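Long-range contacts in ferritin heavy chain (Trichoplusia ni, PDB 1Z6O), which forms, with the light chain, a secreted iron-storage shell and oxidises ferrous iron for deposition inside it: residues Q27-E32 with S89-V94; M31-S36 with E69-L74; W14-R19 with S134-Y139; N125-C130 with H140-L145. One frame throughout, in Å; residues are numbered along the deposited sequence.

In the fold
Contacts 1, 2 and 4 are buried, whereas contact 3 is only partly so and sits farthest from the centre of the chain. Contacts 1 and 2 share helix 19-47 and its iron-binding Glu32. In contact 2 that helix meets helix 54-80 through metal coordination and small apolar groups; in contact 1 it receives the loop 89-94 through an amide-to-backbone pair and a leucine–isoleucine patch. Contact 4 joins helices 105-132 and 139-168 by apolar packing that includes a cysteine sulfur, and reaches contact 2 where Leu145 lies on Leu74. Contact 3 closes the loops at one end of the bundle with rings, a water and helix starts, joined to contact 4 through Asp138 and Cys130.

Contact 1 of 4, residues Q27-E32 with S89-V94; sequences QQIQME and SSLLQV. With FE (Fe (III) ion), chain B.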
loop_
_atom_site.group_PDB
_atom_site.type_symbol
_atom_site.label_atom_id
_atom_site.label_comp_id
_atom_site.label_asym_id
_atom_site.label_seq_id
_atom_site.Cartn_x
_atom_site.Cartn_y
_atom_site.Cartn_z
ATOM N N GLN M 27 26.375 8.128 -52.334
ATOM C CA GLN M 27 25.821 7.064 -53.160
ATOM C C GLN M 27 25.137 6.019 -52.264
ATOM O O GLN M 27 24.095 5.468 -52.620
ATOM C CB GLN M 27 26.933 6.405 -53.982
ATOM C CG GLN M 27 26.446 5.315 -54.914
ATOM C CD GLN M 27 27.507 4.906 -55.928
ATOM O OE1 GLN M 27 28.054 5.750 -56.646
ATOM N NE2 GLN M 27 27.802 3.609 -55.991
ATOM N N GLN M 28 25.718 5.743 -51.101
ATOM C CA GLN M 28 25.119 4.764 -50.187
ATOM C C GLN M 28 23.759 5.266 -49.680
ATOM O O GLN M 28 22.822 4.486 -49.510
ATOM C CB GLN M 28 26.046 4.504 -48.989
ATOM C CG GLN M 28 25.593 3.327 -48.107
ATOM C CD GLN M 28 25.578 2.024 -48.891
ATOM O OE1 GLN M 28 26.478 1.767 -49.680
ATOM N NE2 GLN M 28 24.557 1.194 -48.674
ATOM N N ILE M 29 23.658 6.569 -49.429
ATOM C CA ILE M 29 22.396 7.144 -48.962
ATOM C C ILE M 29 21.296 6.889 -49.996
ATOM O O ILE M 29 20.183 6.477 -49.643
ATOM C CB ILE M 29 22.575 8.659 -48.671
ATOM C CG1 ILE M 29 23.383 8.817 -47.371
ATOM C CG2 ILE M 29 21.208 9.367 -48.551
ATOM C CD1 ILE M 29 23.995 10.226 -47.163
ATOM N N GLN M 30 21.601 7.101 -51.274
ATOM C CA GLN M 30 20.606 6.852 -52.319
ATOM C C GLN M 30 20.271 5.359 -52.372
ATOM O O GLN M 30 19.120 4.977 -52.591
ATOM C CB GLN M 30 21.118 7.316 -53.700
ATOM C CG GLN M 30 20.185 6.928 -54.875
ATOM C CD GLN M 30 18.789 7.542 -54.750
ATOM O OE1 GLN M 30 18.652 8.742 -54.561
ATOM N NE2 GLN M 30 17.752 6.715 -54.863
ATOM N N MET M 31 21.270 4.509 -52.170
ATOM C CA MET M 31 21.020 3.072 -52.191
ATOM C C MET M 31 20.068 2.640 -51.061
ATOM O O MET M 31 19.196 1.798 -51.273
ATOM C CB MET M 31 22.332 2.294 -52.072
ATOM C CG MET M 31 22.132 0.784 -52.195
ATOM S SD MET M 31 23.697 -0.107 -52.122
ATOM C CE MET M 31 23.250 -1.639 -53.072
ATOM N N GLU M 32 20.235 3.205 -49.866
ATOM C CA GLU M 32 19.354 2.860 -48.739
ATOM C C GLU M 32 17.925 3.302 -49.065
ATOM O O GLU M 32 16.967 2.580 -48.789
ATOM C CB GLU M 32 19.804 3.558 -47.444
ATOM C CG GLU M 32 21.236 3.233 -47.002
ATOM C CD GLU M 32 21.433 1.800 -46.503
ATOM O OE1 GLU M 32 22.608 1.358 -46.449
ATOM O OE2 GLU M 32 20.442 1.121 -46.146
ATOM N N SER M 89 19.851 18.940 -51.913
ATOM C CA SER M 89 18.737 18.598 -52.805
ATOM C C SER M 89 19.048 17.426 -53.731
ATOM O O SER M 89 18.184 16.607 -54.012
ATOM C CB SER M 89 18.342 19.811 -53.654
ATOM O OG SER M 89 17.873 20.874 -52.841
ATOM N N SER M 90 20.293 17.341 -54.182
ATOM C CA SER M 90 20.709 16.278 -55.095
ATOM C C SER M 90 21.047 14.957 -54.407
ATOM O O SER M 90 21.405 13.993 -55.072
ATOM C CB SER M 90 21.938 16.744 -55.877
ATOM O OG SER M 90 22.972 17.073 -54.961
ATOM N N LEU M 91 20.945 14.898 -53.083
ATOM C CA LEU M 91 21.287 13.663 -52.371
ATOM C C LEU M 91 20.405 12.474 -52.700
ATOM O O LEU M 91 20.873 11.342 -52.739
ATOM C CB LEU M 91 21.185 13.861 -50.857
ATOM C CG LEU M 91 22.386 14.029 -49.955
ATOM C CD1 LEU M 91 21.857 13.999 -48.506
ATOM C CD2 LEU M 91 23.423 12.920 -50.205
ATOM N N LEU M 92 19.123 12.741 -52.927
ATOM C CA LEU M 92 18.148 11.680 -53.157
ATOM C C LEU M 92 17.200 11.911 -54.291
ATOM O O LEU M 92 16.890 13.042 -54.640
ATOM C CB LEU M 92 17.264 11.507 -51.924
ATOM C CG LEU M 92 17.945 11.166 -50.628
ATOM C CD1 LEU M 92 16.948 11.266 -49.488
ATOM C CD2 LEU M 92 18.520 9.770 -50.765
ATOM N N GLN M 93 16.703 10.806 -54.826
ATOM C CA GLN M 93 15.724 10.840 -55.895
ATOM C C GLN M 93 14.778 9.664 -55.628
ATOM O O GLN M 93 15.220 8.532 -55.449
ATOM C CB GLN M 93 16.415 10.684 -57.250
ATOM C CG GLN M 93 15.481 10.810 -58.448
ATOM C CD GLN M 93 14.700 12.120 -58.466
ATOM O OE1 GLN M 93 15.283 13.209 -58.485
ATOM N NE2 GLN M 93 13.370 12.020 -58.462
ATOM N N VAL M 94 13.484 9.942 -55.546
ATOM C CA VAL M 94 12.500 8.891 -55.333
ATOM C C VAL M 94 12.020 8.452 -56.718
ATOM O O VAL M 94 11.587 9.280 -57.512
ATOM C CB VAL M 94 11.292 9.415 -54.519
ATOM C CG1 VAL M 94 10.154 8.401 -54.545
ATOM C CG2 VAL M 94 11.717 9.692 -53.089
HETATM FE FE FE B . 20.186 -0.465 -45.015
HETATM O O HOH W 1 20.242 -2.499 -45.263
HETATM O O HOH W 2 22.208 -0.424 -44.683
#
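The side-chain amide of Gln30 lies against the backbone of Gln93 and bonds to it twice. Its OE1 accepts from Gln93 N at 2.9 Å, in the carbonyl plane and on a lone pair, although the hydrogen comes in well bent, with an N-H...O angle of 139°. Its NE2 gives a hydrogen to Gln93 O at 3.2 Å. One amide thus serves both backbone polar groups of a residue in irregular chain, much as a neighbouring strand would. The bend at chi2 (61°) turns the amide so that both of its ends face the loop, and OE1 also comes to 3.3 Å from Leu92 CA. With a leucine in place of Gln30, Gln93 N and O would probably lose both these partners and the loop would be held less firmly to the helix.

Beside the amide the contact is hydrocarbon: Ile29 CG2 meets Leu92 CD2 at 3.5 Å, the two side chains crossing at about a right angle, while Ile29 CD1 touches Leu91 CD2 at 4.1 Å. This is the long connection of the ferritin four-helix bundle, running between helices 54-80 and 105-132 and here laid on helix 19-47. Leu91 and Leu92 also pack on Leu57 of a ferritin light chain.

Across the helix from the loop, the bundle interior takes over. Glu32 OE2 binds the iron(III) ion at 2.0 Å, and the other oxygen, OE1, accepts from Gln28 NE2 at 3.0 Å, from above the carboxylate plane. Gln28 is in turn held through OE1 by Ser122.

Contact 2 of 4, residues M31-S36 with E69-L74; sequences MEVGAS and EHAMKL. With FE (Fe (III) ion), chain B.
Glu32 and His70 reach from two helices to the same iron(III) ion. His70 has its CG opposite the carbonyl carbon (chi1 -69°), which helps bring ND1 to the metal at 2.0 Å. Its ring plane stands 77° from that of the Glu32 carboxylate, so the two flat groups present themselves to the metal nearly crosswise. Glu32 OE2 lies at the edge of the imidazole, in its plane, 3.4 Å from His70 ND1; the two atoms are close because both bind the metal, with no hydrogen bond between them. The same oxygen comes to 3.3 Å from His70 CB, while OE1 is held by Gln28. Two waters and Glu67 complete the ligands seen.

Glu67 and His70 form the Glu-x-x-His motif of ferritin-like diiron proteins, and the site is the ferroxidase centre inside the four-helix bundle; Glu67 and Glu116 are thought to hold a second iron.

The hydrocarbon contacts are few. Ala71, which presents just a methyl, has its CB 3.8 Å from Val33 CG2 and 3.9 Å from Glu32 CB. Leu74 comes across Glu32 at about a right angle, with Leu74 CD1 on Glu32 CG at 3.9 Å. The segments run antiparallel, at 165°, with their axes 8.4 Å apart.

No hydrogen bond crosses between the two segments. Ser36 OG donates one within its own helix, to Val33 O at 2.7 Å, and also bonds to Tyr53 OH of a ferritin light chain.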
loop_
_atom_site.group_PDB
_atom_site.type_symbol
_atom_site.label_atom_id
_atom_site.label_comp_id
_atom_site.label_asym_id
_atom_site.label_seq_id
_atom_site.Cartn_x
_atom_site.Cartn_y
_atom_site.Cartn_z
ATOM N N MET M 31 21.270 4.509 -52.170
ATOM C CA MET M 31 21.020 3.072 -52.191
ATOM C C MET M 31 20.068 2.640 -51.061
ATOM O O MET M 31 19.196 1.798 -51.273
ATOM C CB MET M 31 22.332 2.294 -52.072
ATOM C CG MET M 31 22.132 0.784 -52.195
ATOM S SD MET M 31 23.697 -0.107 -52.122
ATOM C CE MET M 31 23.250 -1.639 -53.072
ATOM N N GLU M 32 20.235 3.205 -49.866
ATOM C CA GLU M 32 19.354 2.860 -48.739
ATOM C C GLU M 32 17.925 3.302 -49.065
ATOM O O GLU M 32 16.967 2.580 -48.789
ATOM C CB GLU M 32 19.804 3.558 -47.444
ATOM C CG GLU M 32 21.236 3.233 -47.002
ATOM C CD GLU M 32 21.433 1.800 -46.503
ATOM O OE1 GLU M 32 22.608 1.358 -46.449
ATOM O OE2 GLU M 32 20.442 1.121 -46.146
ATOM N N VAL M 33 17.781 4.494 -49.637
ATOM C CA VAL M 33 16.449 4.986 -49.998
ATOM C C VAL M 33 15.831 4.067 -51.053
ATOM O O VAL M 33 14.650 3.717 -50.965
ATOM C CB VAL M 33 16.515 6.458 -50.502
ATOM C CG1 VAL M 33 15.176 6.879 -51.137
ATOM C CG2 VAL M 33 16.829 7.378 -49.313
ATOM N N GLY M 34 16.629 3.665 -52.042
ATOM C CA GLY M 34 16.130 2.755 -53.067
ATOM C C GLY M 34 15.652 1.449 -52.436
ATOM O O GLY M 34 14.632 0.886 -52.839
ATOM N N ALA M 35 16.390 0.949 -51.449
ATOM C CA ALA M 35 15.985 -0.279 -50.776
ATOM C C ALA M 35 14.669 -0.045 -50.024
ATOM O O ALA M 35 13.800 -0.918 -50.042
ATOM C CB ALA M 35 17.081 -0.754 -49.805
ATOM N N SER M 36 14.499 1.119 -49.382
ATOM C CA SER M 36 13.247 1.366 -48.661
ATOM C C SER M 36 12.067 1.327 -49.624
ATOM O O SER M 36 11.017 0.788 -49.285
ATOM C CB SER M 36 13.237 2.716 -47.892
ATOM O OG SER M 36 13.044 3.849 -48.744
ATOM N N GLU M 69 15.517 4.589 -42.011
ATOM C CA GLU M 69 16.322 4.984 -40.845
ATOM C C GLU M 69 17.825 4.874 -41.173
ATOM O O GLU M 69 18.621 5.680 -40.697
ATOM C CB GLU M 69 16.029 4.096 -39.626
ATOM C CG GLU M 69 14.622 4.237 -39.028
ATOM C CD GLU M 69 14.324 5.647 -38.513
ATOM O OE1 GLU M 69 15.230 6.274 -37.916
ATOM O OE2 GLU M 69 13.179 6.123 -38.693
ATOM N N HIS M 70 18.221 3.867 -41.953
ATOM C CA HIS M 70 19.639 3.722 -42.326
ATOM C C HIS M 70 20.079 4.942 -43.130
ATOM O O HIS M 70 21.176 5.470 -42.926
ATOM C CB HIS M 70 19.879 2.466 -43.187
ATOM C CG HIS M 70 19.698 1.178 -42.447
ATOM N ND1 HIS M 70 19.725 -0.052 -43.078
ATOM C CD2 HIS M 70 19.473 0.926 -41.134
ATOM C CE1 HIS M 70 19.518 -1.003 -42.184
ATOM N NE2 HIS M 70 19.363 -0.436 -40.997
ATOM N N ALA M 71 19.239 5.373 -44.068
ATOM C CA ALA M 71 19.572 6.548 -44.867
ATOM C C ALA M 71 19.744 7.759 -43.941
ATOM O O ALA M 71 20.693 8.535 -44.079
ATOM C CB ALA M 71 18.466 6.830 -45.884
ATOM N N MET M 72 18.823 7.921 -42.995
ATOM C CA MET M 72 18.901 9.049 -42.065
ATOM C C MET M 72 20.173 9.010 -41.215
ATOM O O MET M 72 20.765 10.059 -40.937
ATOM C CB MET M 72 17.660 9.077 -41.149
ATOM C CG MET M 72 16.369 9.438 -41.885
ATOM S SD MET M 72 14.823 9.240 -40.916
ATOM C CE MET M 72 15.452 9.189 -39.205
ATOM N N LYS M 73 20.596 7.818 -40.791
ATOM C CA LYS M 73 21.817 7.720 -39.985
ATOM C C LYS M 73 23.052 8.157 -40.776
ATOM O O LYS M 73 23.948 8.795 -40.222
ATOM C CB LYS M 73 22.041 6.290 -39.472
ATOM C CG LYS M 73 21.065 5.857 -38.382
ATOM C CD LYS M 73 21.320 4.406 -37.959
ATOM C CE LYS M 73 22.721 4.234 -37.379
ATOM N NZ LYS M 73 23.013 2.836 -36.945
ATOM N N LEU M 74 23.114 7.802 -42.058
ATOM C CA LEU M 74 24.261 8.194 -42.886
ATOM C C LEU M 74 24.253 9.704 -43.095
ATOM O O LEU M 74 25.303 10.349 -43.076
ATOM C CB LEU M 74 24.212 7.472 -44.238
ATOM C CG LEU M 74 24.374 5.945 -44.132
ATOM C CD1 LEU M 74 24.123 5.316 -45.505
ATOM C CD2 LEU M 74 25.791 5.593 -43.631
HETATM FE FE FE B . 20.186 -0.465 -45.015
HETATM O O HOH W 1 20.242 -2.499 -45.263
HETATM O O HOH W 2 22.208 -0.424 -44.683
#

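Contact 3 of 4, residues W14-R19 with S134-Y139; sequences WITMHR and SEFNDY
His18 and Phe136 meet where two helices of the ferritin bundle begin: His18 is the N-cap residue of helix 19-47, and Asp138, two residues past Phe136, that of helix 139-168. The ring planes are almost parallel, 5° apart, but slid so far that they barely overlap, with centroids 4.9 Å apart. What sits over the imidazole is Phe136 CB, in a CH-pi contact 3.5 Å from the ring centroid. With CG opposite the backbone N (chi1 -170°), the phenyl ring is carried on toward Thr16, whose carbonyl oxygen lies over one of its faces; Thr16 OG1 is 3.6 Å from Phe136 CZ.

His18 ND1 donates to Thr16 O at 3.1 Å, almost in the plane of the imidazole, and this bond helps to fix how the ring is turned. A serine here would probably leave Phe136 CB without its flat partner and Thr16 O without this donor.

Arg81 bonds both loops, Thr16 OG1 by a hydrogen bond and Asp138 OD1 by a salt bridge, while Arg124 of a second heavy-chain subunit makes a cation-pi contact with Phe136. Between the segments one water accepts from His18 N and donates to Asp138 OD2, both at 2.8 Å.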
loop_
_atom_site.group_PDB
_atom_site.type_symbol
_atom_site.label_atom_id
_atom_site.label_comp_id
_atom_site.label_asym_id
_atom_site.label_seq_id
_atom_site.Cartn_x
_atom_site.Cartn_y
_atom_site.Cartn_z
ATOM N N TRP M 14 38.267 21.733 -38.599
ATOM C CA TRP M 14 37.685 20.498 -38.063
ATOM C C TRP M 14 36.920 19.667 -39.103
ATOM O O TRP M 14 36.620 18.492 -38.856
ATOM C CB TRP M 14 36.728 20.826 -36.899
ATOM C CG TRP M 14 35.545 21.683 -37.317
ATOM C CD1 TRP M 14 35.551 23.034 -37.570
ATOM C CD2 TRP M 14 34.202 21.238 -37.547
ATOM N NE1 TRP M 14 34.289 23.451 -37.943
ATOM C CE2 TRP M 14 33.444 22.370 -37.936
ATOM C CE3 TRP M 14 33.562 19.987 -37.463
ATOM C CZ2 TRP M 14 32.074 22.294 -38.244
ATOM C CZ3 TRP M 14 32.198 19.908 -37.769
ATOM C CH2 TRP M 14 31.470 21.060 -38.154
ATOM N N ILE M 15 36.599 20.271 -40.247
ATOM C CA ILE M 15 35.833 19.601 -41.318
ATOM C C ILE M 15 36.855 18.877 -42.172
ATOM O O ILE M 15 37.533 19.494 -42.979
ATOM C CB ILE M 15 35.057 20.656 -42.148
ATOM C CG1 ILE M 15 34.170 21.478 -41.197
ATOM C CG2 ILE M 15 34.220 19.977 -43.238
ATOM C CD1 ILE M 15 33.360 22.586 -41.881
ATOM N N THR M 16 36.939 17.561 -42.028
ATOM C CA THR M 16 38.005 16.814 -42.692
ATOM C C THR M 16 37.700 15.695 -43.677
ATOM O O THR M 16 38.626 15.098 -44.209
ATOM C CB THR M 16 38.905 16.201 -41.617
ATOM O OG1 THR M 16 38.097 15.361 -40.779
ATOM C CG2 THR M 16 39.536 17.290 -40.735
ATOM N N MET M 17 36.437 15.369 -43.919
ATOM C CA MET M 17 36.172 14.274 -44.847
ATOM C C MET M 17 36.716 14.584 -46.237
ATOM O O MET M 17 36.684 15.731 -46.684
ATOM C CB MET M 17 34.669 13.998 -44.953
ATOM C CG MET M 17 34.091 13.297 -43.719
ATOM S SD MET M 17 32.374 12.788 -44.003
ATOM C CE MET M 17 32.597 11.562 -45.305
ATOM N N HIS M 18 37.222 13.562 -46.917
ATOM C CA HIS M 18 37.730 13.765 -48.272
ATOM C C HIS M 18 36.687 13.360 -49.296
ATOM O O HIS M 18 35.740 12.620 -48.994
ATOM C CB HIS M 18 39.055 13.024 -48.475
ATOM C CG HIS M 18 40.231 13.787 -47.950
ATOM N ND1 HIS M 18 40.255 14.333 -46.681
ATOM C CD2 HIS M 18 41.402 14.140 -48.534
ATOM C CE1 HIS M 18 41.389 14.992 -46.509
ATOM N NE2 HIS M 18 42.102 14.890 -47.617
ATOM N N ARG M 19 36.865 13.853 -50.515
ATOM C CA ARG M 19 35.911 13.646 -51.593
ATOM C C ARG M 19 35.499 12.238 -51.979
ATOM O O ARG M 19 34.311 11.964 -52.146
ATOM C CB ARG M 19 36.399 14.395 -52.848
ATOM C CG ARG M 19 35.564 14.137 -54.100
ATOM C CD ARG M 19 35.814 15.208 -55.167
ATOM N NE ARG M 19 34.997 16.398 -54.918
ATOM C CZ ARG M 19 33.704 16.505 -55.229
ATOM N NH1 ARG M 19 33.063 15.498 -55.818
ATOM N NH2 ARG M 19 33.041 17.617 -54.934
ATOM N N SER M 134 44.688 7.667 -50.259
ATOM C CA SER M 134 46.084 7.924 -49.900
ATOM C C SER M 134 46.305 9.195 -49.082
ATOM O O SER M 134 47.277 9.296 -48.335
ATOM C CB SER M 134 46.960 7.960 -51.163
ATOM O OG SER M 134 46.506 8.953 -52.073
ATOM N N GLU M 135 45.401 10.159 -49.202
ATOM C CA GLU M 135 45.560 11.407 -48.464
ATOM C C GLU M 135 44.914 11.438 -47.081
ATOM O O GLU M 135 45.287 12.263 -46.247
ATOM C CB GLU M 135 44.982 12.567 -49.274
ATOM C CG GLU M 135 45.626 12.778 -50.627
ATOM C CD GLU M 135 44.903 13.835 -51.438
ATOM O OE1 GLU M 135 43.706 13.633 -51.748
ATOM O OE2 GLU M 135 45.528 14.869 -51.763
ATOM N N PHE M 136 43.955 10.553 -46.822
ATOM C CA PHE M 136 43.261 10.606 -45.532
ATOM C C PHE M 136 42.515 9.305 -45.251
ATOM O O PHE M 136 41.575 8.963 -45.964
ATOM C CB PHE M 136 42.255 11.770 -45.572
ATOM C CG PHE M 136 41.620 12.100 -44.240
ATOM C CD1 PHE M 136 42.258 12.952 -43.340
ATOM C CD2 PHE M 136 40.368 11.578 -43.903
ATOM C CE1 PHE M 136 41.657 13.291 -42.112
ATOM C CE2 PHE M 136 39.753 11.906 -42.682
ATOM C CZ PHE M 136 40.399 12.765 -41.783
ATOM N N ASN M 137 42.952 8.583 -44.229
ATOM C CA ASN M 137 42.303 7.336 -43.822
ATOM C C ASN M 137 41.251 7.802 -42.803
ATOM O O ASN M 137 41.603 8.276 -41.721
ATOM C CB ASN M 137 43.331 6.425 -43.137
ATOM C CG ASN M 137 42.735 5.095 -42.688
ATOM O OD1 ASN M 137 41.532 4.999 -42.403
ATOM N ND2 ASN M 137 43.577 4.068 -42.599
ATOM N N ASP M 138 39.971 7.693 -43.137
ATOM C CA ASP M 138 38.944 8.164 -42.204
ATOM C C ASP M 138 38.631 7.088 -41.166
ATOM O O ASP M 138 37.613 6.393 -41.253
ATOM C CB ASP M 138 37.681 8.548 -42.967
ATOM C CG ASP M 138 36.873 9.599 -42.231
ATOM O OD1 ASP M 138 36.647 9.422 -41.007
ATOM O OD2 ASP M 138 36.481 10.598 -42.867
ATOM N N TYR M 139 39.502 6.971 -40.166
ATOM C CA TYR M 139 39.353 5.933 -39.148
ATOM C C TYR M 139 37.974 5.844 -38.506
ATOM O O TYR M 139 37.410 4.758 -38.371
ATOM C CB TYR M 139 40.378 6.134 -38.024
ATOM C CG TYR M 139 41.816 6.127 -38.500
ATOM C CD1 TYR M 139 42.581 7.294 -38.476
ATOM C CD2 TYR M 139 42.410 4.952 -38.961
ATOM C CE1 TYR M 139 43.913 7.292 -38.897
ATOM C CE2 TYR M 139 43.748 4.938 -39.387
ATOM C CZ TYR M 139 44.485 6.114 -39.347
ATOM O OH TYR M 139 45.804 6.107 -39.733
HETATM O O HOH W 3 37.091 11.090 -45.561
#

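Contact 4 of 4, residues N125-C130 with H140-L145; sequences NVIKAC and HLVDYL
Cys130 and Leu145, which both reach across to the facing helix, are set by ordinary helical bonds: Cys130 N donates to Val126 O, and Leu145 N to Leu141 O, each at 2.9 Å. No polar bond crosses between the two segments, and the interface is hydrocarbon and sulfur.

Its tightest point is Val126 CG1 against Leu145 CD1, 3.5 Å apart, the side chains crossing at about a right angle. Leu145 has its CG anti to the carbonyl carbon (chi1 -67°), which helps direct CD1 over to Val126. Ile127 and Leu145 instead slide past each other in opposite directions, with Ile127 CG1 alongside Leu145 CB at 3.7 Å.

One turn along, Val142 takes up the middle. Its CG1 touches Ile127 CG2 at 3.9 Å, and its CG2 touches both Ile127 O and Cys130 CB. Cys130 SG, joined in a disulfide to Cys21, still packs on Leu141 CD2 at 3.8 Å, so helix 19-47 is bonded covalently to helix 105-132 at the edge of this packing. Leu145 also lies on Leu74 of helix 54-80, and Tyr139 of another heavy-chain subunit packs on Ile127.

The segments run antiparallel at 165°, their axes 9.2 Å apart, joined by a short turn: the second helical hairpin of the ferritin four-helix bundle.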
loop_
_atom_site.group_PDB
_atom_site.type_symbol
_atom_site.label_atom_id
_atom_site.label_comp_id
_atom_site.label_asym_id
_atom_site.label_seq_id
_atom_site.Cartn_x
_atom_site.Cartn_y
_atom_site.Cartn_z
ATOM N N ASN M 125 32.474 -1.427 -49.902
ATOM C CA ASN M 125 33.157 -0.555 -50.860
ATOM C C ASN M 125 33.271 0.881 -50.344
ATOM O O ASN M 125 34.224 1.581 -50.669
ATOM C CB ASN M 125 32.459 -0.584 -52.223
ATOM C CG ASN M 125 32.797 -1.846 -52.999
ATOM O OD1 ASN M 125 33.927 -2.334 -52.930
ATOM N ND2 ASN M 125 31.835 -2.374 -53.739
ATOM N N VAL M 126 32.306 1.334 -49.542
ATOM C CA VAL M 126 32.410 2.681 -48.957
ATOM C C VAL M 126 33.577 2.636 -47.958
ATOM O O VAL M 126 34.401 3.556 -47.879
ATOM C CB VAL M 126 31.123 3.082 -48.186
ATOM C CG1 VAL M 126 31.308 4.472 -47.541
ATOM C CG2 VAL M 126 29.915 3.101 -49.147
ATOM N N ILE M 127 33.642 1.557 -47.182
ATOM C CA ILE M 127 34.718 1.395 -46.210
ATOM C C ILE M 127 36.081 1.449 -46.928
ATOM O O ILE M 127 37.004 2.148 -46.487
ATOM C CB ILE M 127 34.561 0.050 -45.445
ATOM C CG1 ILE M 127 33.418 0.183 -44.423
ATOM C CG2 ILE M 127 35.872 -0.329 -44.747
ATOM C CD1 ILE M 127 32.967 -1.165 -43.829
ATOM N N LYS M 128 36.207 0.721 -48.035
ATOM C CA LYS M 128 37.467 0.728 -48.791
ATOM C C LYS M 128 37.827 2.135 -49.263
ATOM O O LYS M 128 38.975 2.568 -49.130
ATOM C CB LYS M 128 37.387 -0.175 -50.029
ATOM C CG LYS M 128 37.193 -1.636 -49.754
ATOM C CD LYS M 128 37.331 -2.441 -51.047
ATOM C CE LYS M 128 36.877 -3.887 -50.859
ATOM N NZ LYS M 128 35.399 -4.001 -50.680
ATOM N N ALA M 129 36.858 2.843 -49.833
ATOM C CA ALA M 129 37.115 4.199 -50.311
ATOM C C ALA M 129 37.542 5.129 -49.174
ATOM O O ALA M 129 38.452 5.946 -49.334
ATOM C CB ALA M 129 35.864 4.770 -50.999
ATOM N N CYS M 130 36.886 5.001 -48.023
ATOM C CA CYS M 130 37.173 5.862 -46.886
ATOM C C CYS M 130 38.464 5.516 -46.168
ATOM O O CYS M 130 39.115 6.387 -45.597
ATOM C CB CYS M 130 35.992 5.827 -45.898
ATOM S SG CYS M 130 34.473 6.537 -46.631
ATOM N N HIS M 140 37.446 6.987 -38.094
ATOM C CA HIS M 140 36.170 6.983 -37.404
ATOM C C HIS M 140 34.989 6.534 -38.250
ATOM O O HIS M 140 34.169 5.735 -37.790
ATOM C CB HIS M 140 35.890 8.356 -36.794
ATOM C CG HIS M 140 34.657 8.379 -35.944
ATOM N ND1 HIS M 140 33.443 8.841 -36.408
ATOM C CD2 HIS M 140 34.437 7.938 -34.681
ATOM C CE1 HIS M 140 32.526 8.686 -35.465
ATOM N NE2 HIS M 140 33.101 8.139 -34.407
ATOM N N LEU M 141 34.887 7.026 -39.479
ATOM C CA LEU M 141 33.768 6.607 -40.321
ATOM C C LEU M 141 33.895 5.127 -40.676
ATOM O O LEU M 141 32.905 4.401 -40.686
ATOM C CB LEU M 141 33.686 7.461 -41.602
ATOM C CG LEU M 141 32.599 7.048 -42.622
ATOM C CD1 LEU M 141 31.226 6.913 -41.947
ATOM C CD2 LEU M 141 32.543 8.102 -43.743
ATOM N N VAL M 142 35.109 4.673 -40.968
ATOM C CA VAL M 142 35.313 3.258 -41.289
ATOM C C VAL M 142 34.819 2.393 -40.117
ATOM O O VAL M 142 34.122 1.389 -40.302
ATOM C CB VAL M 142 36.809 2.988 -41.576
ATOM C CG1 VAL M 142 37.106 1.471 -41.559
ATOM C CG2 VAL M 142 37.171 3.595 -42.953
ATOM N N ASP M 143 35.173 2.810 -38.910
ATOM C CA ASP M 143 34.777 2.103 -37.690
ATOM C C ASP M 143 33.256 2.112 -37.515
ATOM O O ASP M 143 32.656 1.105 -37.140
ATOM C CB ASP M 143 35.422 2.781 -36.478
ATOM C CG ASP M 143 34.963 2.168 -35.163
ATOM O OD1 ASP M 143 35.461 1.088 -34.853
ATOM O OD2 ASP M 143 34.098 2.750 -34.473
ATOM N N TYR M 144 32.636 3.253 -37.784
ATOM C CA TYR M 144 31.185 3.384 -37.672
ATOM C C TYR M 144 30.466 2.461 -38.666
ATOM O O TYR M 144 29.513 1.754 -38.313
ATOM C CB TYR M 144 30.788 4.836 -37.938
ATOM C CG TYR M 144 29.303 5.095 -37.840
ATOM C CD1 TYR M 144 28.609 4.843 -36.653
ATOM C CD2 TYR M 144 28.596 5.615 -38.919
ATOM C CE1 TYR M 144 27.244 5.110 -36.542
ATOM C CE2 TYR M 144 27.224 5.890 -38.819
ATOM C CZ TYR M 144 26.562 5.636 -37.627
ATOM O OH TYR M 144 25.220 5.919 -37.510
ATOM N N LEU M 145 30.913 2.469 -39.917
ATOM C CA LEU M 145 30.291 1.614 -40.930
ATOM C C LEU M 145 30.504 0.137 -40.616
ATOM O O LEU M 145 29.635 -0.696 -40.874
ATOM C CB LEU M 145 30.880 1.912 -42.315
ATOM C CG LEU M 145 30.536 3.313 -42.854
ATOM C CD1 LEU M 145 31.319 3.590 -44.129
ATOM C CD2 LEU M 145 29.029 3.410 -43.114
#